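Fibrillarin-like rRNA/tRNA 2'-O-methyltransferase (Methanocaldococcus jannaschii, PDB 1FBN) probably transfers a methyl group from S-adenosyl-L-methionine to ribose 2'-hydroxyls of rRNA and tRNA, at sites chosen by a guide RNA within box C/D particles. Local coordinates at residues W52-S57 with A62-L67; K56-A61 with K218-F223. One frame throughout, in Å; residues are numbered along the deposited sequence.

Both contacts are built on the short helix 58-64, which follows the antiparallel sheet of the N-terminal part in the chain. Interaction 1 is local. It folds the loop after strand 47-51 against the end of that helix. Interaction 2 spans most of the chain and sets the start of the helix against strand 220-227 of the mixed seven-stranded sheet. Their centres lie about 7 Å apart, and they share Lys-56 and Ser-57. They also touch directly, with Trp-52 and Pro-54 packed on Leu-59, Ala-60 and Ala-61. The helix thus joins the N-terminal sheet to the methyltransferase sheet, beside the predicted S-adenosyl-L-methionine site.

Interaction 1: W52-S57 with A62-L67; sequences WNPNKS and AIIKGL
Trp-52 and Ile-63 meet where Ile-63 CD1 touches the six-membered ring of the indole at CZ3 and CH2. Ile-63 CD1 lies 3.7 Å from Trp-52 CZ3 and a little farther from CH2. The methyl comes at the ring obliquely, and the two side chains cross at about a right angle. With CG anti to the backbone N (chi1 -160°), the indole reaches across to the helix. Ile-63 is extended in its outer part (chi2 173°), which carries CD1 out to the ring.

The second contact is Pro-54 on Ile-64. Pro-54 CB packs 4.0 Å from Ile-64 CG1, so the branch that touches is the inner methylene. Phe-216 also lies on Pro-54. Both contacts across the segments are apolar.

The polar groups tie the loop to itself. Trp-52 NE1 makes a weak bond of 2.9 Å to Ser-57 OG, which also bonds to Thr-88 OG1. Thr-88 is a predicted S-adenosyl-L-methionine ligand. The indole stacks on His-91 as well. Asn-53 OD1 accepts twice from Asn-55. The bond from Asn-55 ND2 to Asn-53 OD1, 3.1 Å, lies in the carbonyl plane on a lone pair. The backbone N of Asn-55 instead sits above that plane, 43° out of it. This second bond makes an Asx turn.

At the other end, Gly-66 has positive phi and is the C-prime residue of a Schellman motif, with Leu-67 N bonded to Ala-62 O at 2.9 Å and Gly-66 N to Ile-63 O. The contact therefore joins an Asx-turn loop to a Schellman-capped helix end, next to the predicted cofactor site.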
# COMPACT_ATOMS: atom_id res chain seq x y z
N TRP A 52 9.84 -6.83 5.90
CA TRP A 52 8.52 -6.66 5.27
C TRP A 52 8.09 -7.93 4.53
O TRP A 52 8.44 -8.13 3.37
CB TRP A 52 8.63 -5.47 4.31
CG TRP A 52 7.35 -4.81 3.90
CD1 TRP A 52 6.07 -5.21 4.20
CD2 TRP A 52 7.23 -3.64 3.10
NE1 TRP A 52 5.17 -4.35 3.62
CE2 TRP A 52 5.85 -3.38 2.94
CE3 TRP A 52 8.16 -2.78 2.49
CZ2 TRP A 52 5.38 -2.29 2.19
CZ3 TRP A 52 7.69 -1.69 1.75
CH2 TRP A 52 6.31 -1.46 1.61
N ASN A 53 7.30 -8.76 5.21
CA ASN A 53 6.83 -10.03 4.67
C ASN A 53 5.83 -9.93 3.50
O ASN A 53 4.70 -9.48 3.68
CB ASN A 53 6.23 -10.87 5.81
CG ASN A 53 6.03 -12.34 5.45
OD1 ASN A 53 6.04 -12.72 4.28
ND2 ASN A 53 5.85 -13.17 6.47
N PRO A 54 6.24 -10.38 2.29
CA PRO A 54 5.39 -10.35 1.09
C PRO A 54 4.18 -11.28 1.19
O PRO A 54 3.21 -11.12 0.45
CB PRO A 54 6.35 -10.79 -0.01
CG PRO A 54 7.32 -11.67 0.70
CD PRO A 54 7.58 -10.89 1.96
N ASN A 55 4.25 -12.26 2.08
CA ASN A 55 3.15 -13.20 2.28
C ASN A 55 2.06 -12.56 3.15
O ASN A 55 0.94 -13.05 3.22
CB ASN A 55 3.65 -14.47 2.97
CG ASN A 55 4.61 -15.26 2.11
OD1 ASN A 55 4.21 -15.89 1.13
ND2 ASN A 55 5.89 -15.24 2.48
N LYS A 56 2.42 -11.47 3.82
CA LYS A 56 1.50 -10.75 4.71
C LYS A 56 1.16 -9.34 4.22
O LYS A 56 0.23 -8.72 4.74
CB LYS A 56 2.08 -10.70 6.13
CG LYS A 56 1.75 -11.92 6.98
CD LYS A 56 2.19 -13.22 6.31
CE LYS A 56 1.39 -14.42 6.82
NZ LYS A 56 1.63 -15.66 6.00
N SER A 57 1.88 -8.86 3.22
CA SER A 57 1.67 -7.52 2.67
C SER A 57 1.73 -7.52 1.14
O SER A 57 2.77 -7.82 0.55
CB SER A 57 2.71 -6.55 3.24
OG SER A 57 2.60 -5.26 2.65
N ALA A 62 4.43 -6.92 -4.22
CA ALA A 62 4.59 -6.19 -5.48
C ALA A 62 6.04 -5.78 -5.68
O ALA A 62 6.58 -5.91 -6.78
CB ALA A 62 3.68 -4.96 -5.50
N ILE A 63 6.68 -5.29 -4.62
CA ILE A 63 8.08 -4.89 -4.69
C ILE A 63 8.97 -6.11 -4.95
O ILE A 63 9.82 -6.07 -5.84
CB ILE A 63 8.53 -4.16 -3.40
CG1 ILE A 63 7.78 -2.84 -3.25
CG2 ILE A 63 10.03 -3.88 -3.44
CD1 ILE A 63 8.03 -2.12 -1.94
N ILE A 64 8.73 -7.20 -4.22
CA ILE A 64 9.50 -8.43 -4.38
C ILE A 64 9.36 -8.96 -5.81
O ILE A 64 10.34 -9.43 -6.41
CB ILE A 64 9.07 -9.53 -3.36
CG1 ILE A 64 9.48 -9.15 -1.94
CG2 ILE A 64 9.67 -10.89 -3.72
CD1 ILE A 64 10.98 -9.17 -1.68
N LYS A 65 8.15 -8.84 -6.37
CA LYS A 65 7.87 -9.31 -7.72
C LYS A 65 8.24 -8.35 -8.86
O LYS A 65 7.83 -8.56 -10.00
CB LYS A 65 6.40 -9.73 -7.85
CG LYS A 65 6.03 -10.99 -7.06
CD LYS A 65 6.88 -12.20 -7.47
CE LYS A 65 6.79 -12.49 -8.98
NZ LYS A 65 5.40 -12.68 -9.48
N GLY A 66 8.95 -7.27 -8.54
CA GLY A 66 9.39 -6.35 -9.58
C GLY A 66 8.79 -4.96 -9.77
O GLY A 66 8.98 -4.37 -10.83
N LEU A 67 8.09 -4.43 -8.77
CA LEU A 67 7.52 -3.09 -8.88
C LEU A 67 8.66 -2.10 -9.15
O LEU A 67 9.68 -2.13 -8.46
CB LEU A 67 6.82 -2.70 -7.58
CG LEU A 67 6.13 -1.33 -7.54
CD1 LEU A 67 4.91 -1.36 -8.44
CD2 LEU A 67 5.72 -0.99 -6.12

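Interaction 2: K56-A61 with K218-F223; sequences KSKLAA and KDHVMF
Van der Waals packing begins with Met-222, a selenomethionine here, whose methyl CE lies against the first turn of the helix. Met-222 CE is 4.0 Å from both Leu-59 CA and Lys-58 O. Met-222 CE also makes an apolar contact of 4.1 Å with Leu-59 CD1. The chain leaves the strand with CG anti to the backbone N, then bends at chi2 (71°) and chi3 (85°), which brings CE to the helix backbone. Tyr-148 of strand 144-149 touches Met-222, Leu-59 and Lys-58.

Lys-58 and His-220 make a second van der Waals contact. Lys-58 CE is 3.9 Å from His-220 CD2, with NE2 almost as near, and it meets the ring obliquely. The lysine chain is extended until a bend at chi4 (63°). Its NZ forms a salt bridge with Asp-150, a predicted cofactor ligand.

Among the polar bonds, His-220 ND1 donates to Lys-218 O over 3.0 Å. The acceptor lies nearly in the ring plane, which helps fix the ring's rotation, though the donor stands well above the carbonyl plane of Lys-218. Replacing His-220 by an alanine would probably leave Lys-218 O without this donor and open a gap beside Lys-58 CE. On the helix side, Ser-57 OG caps Ala-60 N through a weak bond of 3.5 Å.

This is an N-capped helix packed on a strand of the Rossmann-like methyltransferase sheet, at the predicted S-adenosyl-L-methionine site.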
# COMPACT_ATOMS: atom_id res chain seq x y z
N LYS A 56 2.42 -11.47 3.82
CA LYS A 56 1.50 -10.75 4.71
C LYS A 56 1.16 -9.34 4.22
O LYS A 56 0.23 -8.72 4.74
CB LYS A 56 2.08 -10.70 6.13
CG LYS A 56 1.75 -11.92 6.98
CD LYS A 56 2.19 -13.22 6.31
CE LYS A 56 1.39 -14.42 6.82
NZ LYS A 56 1.63 -15.66 6.00
N SER A 57 1.88 -8.86 3.22
CA SER A 57 1.67 -7.52 2.67
C SER A 57 1.73 -7.52 1.14
O SER A 57 2.77 -7.82 0.55
CB SER A 57 2.71 -6.55 3.24
OG SER A 57 2.60 -5.26 2.65
N LYS A 58 0.62 -7.14 0.51
CA LYS A 58 0.54 -7.10 -0.95
C LYS A 58 1.52 -6.09 -1.57
O LYS A 58 1.99 -6.28 -2.70
CB LYS A 58 -0.89 -6.79 -1.41
CG LYS A 58 -1.91 -7.85 -1.03
CD LYS A 58 -3.28 -7.53 -1.61
CE LYS A 58 -4.35 -8.43 -1.02
NZ LYS A 58 -4.49 -8.20 0.45
N LEU A 59 1.81 -5.01 -0.84
CA LEU A 59 2.74 -4.00 -1.32
C LEU A 59 4.16 -4.58 -1.32
O LEU A 59 4.92 -4.38 -2.28
CB LEU A 59 2.66 -2.73 -0.46
CG LEU A 59 3.52 -1.54 -0.88
CD1 LEU A 59 3.33 -1.25 -2.36
CD2 LEU A 59 3.17 -0.33 -0.04
N ALA A 60 4.51 -5.33 -0.28
CA ALA A 60 5.82 -5.98 -0.20
C ALA A 60 5.92 -7.01 -1.33
O ALA A 60 6.97 -7.14 -1.97
CB ALA A 60 6.01 -6.66 1.14
N ALA A 61 4.83 -7.72 -1.58
CA ALA A 61 4.77 -8.73 -2.64
C ALA A 61 5.03 -8.09 -4.00
O ALA A 61 5.75 -8.65 -4.82
CB ALA A 61 3.41 -9.42 -2.62
N LYS A 218 -2.88 -15.36 -5.40
CA LYS A 218 -3.31 -15.86 -6.70
C LYS A 218 -4.35 -14.99 -7.38
O LYS A 218 -5.36 -14.62 -6.78
CB LYS A 218 -3.76 -17.31 -6.59
CG LYS A 218 -2.60 -18.23 -6.24
CD LYS A 218 -3.04 -19.64 -5.89
CE LYS A 218 -1.83 -20.49 -5.49
NZ LYS A 218 -2.22 -21.89 -5.14
N ASP A 219 -4.08 -14.67 -8.64
CA ASP A 219 -4.95 -13.82 -9.46
C ASP A 219 -5.15 -12.42 -8.87
O ASP A 219 -6.27 -11.91 -8.79
CB ASP A 219 -6.28 -14.52 -9.77
CG ASP A 219 -6.11 -15.70 -10.71
OD1 ASP A 219 -5.37 -15.57 -11.70
OD2 ASP A 219 -6.72 -16.76 -10.45
N HIS A 220 -4.04 -11.84 -8.44
CA HIS A 220 -3.98 -10.49 -7.87
C HIS A 220 -2.92 -9.72 -8.65
O HIS A 220 -1.83 -10.23 -8.91
CB HIS A 220 -3.53 -10.52 -6.40
CG HIS A 220 -4.63 -10.76 -5.42
ND1 HIS A 220 -5.27 -11.97 -5.28
CD2 HIS A 220 -5.18 -9.94 -4.49
CE1 HIS A 220 -6.15 -11.90 -4.30
NE2 HIS A 220 -6.12 -10.67 -3.81
N VAL A 221 -3.25 -8.48 -9.02
CA VAL A 221 -2.32 -7.62 -9.76
C VAL A 221 -2.31 -6.22 -9.16
O VAL A 221 -3.37 -5.65 -8.88
CB VAL A 221 -2.71 -7.50 -11.26
CG1 VAL A 221 -1.86 -6.44 -11.94
CG2 VAL A 221 -2.52 -8.83 -11.96
N MSE A 222 -1.12 -5.68 -8.92
CA MSE A 222 -0.96 -4.34 -8.38
C MSE A 222 -0.83 -3.36 -9.55
O MSE A 222 0.08 -3.49 -10.38
CB MSE A 222 0.28 -4.25 -7.48
CG MSE A 222 0.57 -2.88 -6.87
SE MSE A 222 -0.59 -2.35 -5.58
CE MSE A 222 0.13 -3.12 -4.17
N PHE A 223 -1.77 -2.43 -9.65
CA PHE A 223 -1.74 -1.42 -10.70
C PHE A 223 -1.26 -0.10 -10.09
O PHE A 223 -1.57 0.22 -8.94
CB PHE A 223 -3.13 -1.20 -11.31
CG PHE A 223 -3.60 -2.31 -12.20
CD1 PHE A 223 -3.25 -2.33 -13.55
CD2 PHE A 223 -4.40 -3.33 -11.70
CE1 PHE A 223 -3.69 -3.35 -14.39
CE2 PHE A 223 -4.85 -4.36 -12.54
CZ PHE A 223 -4.50 -4.37 -13.88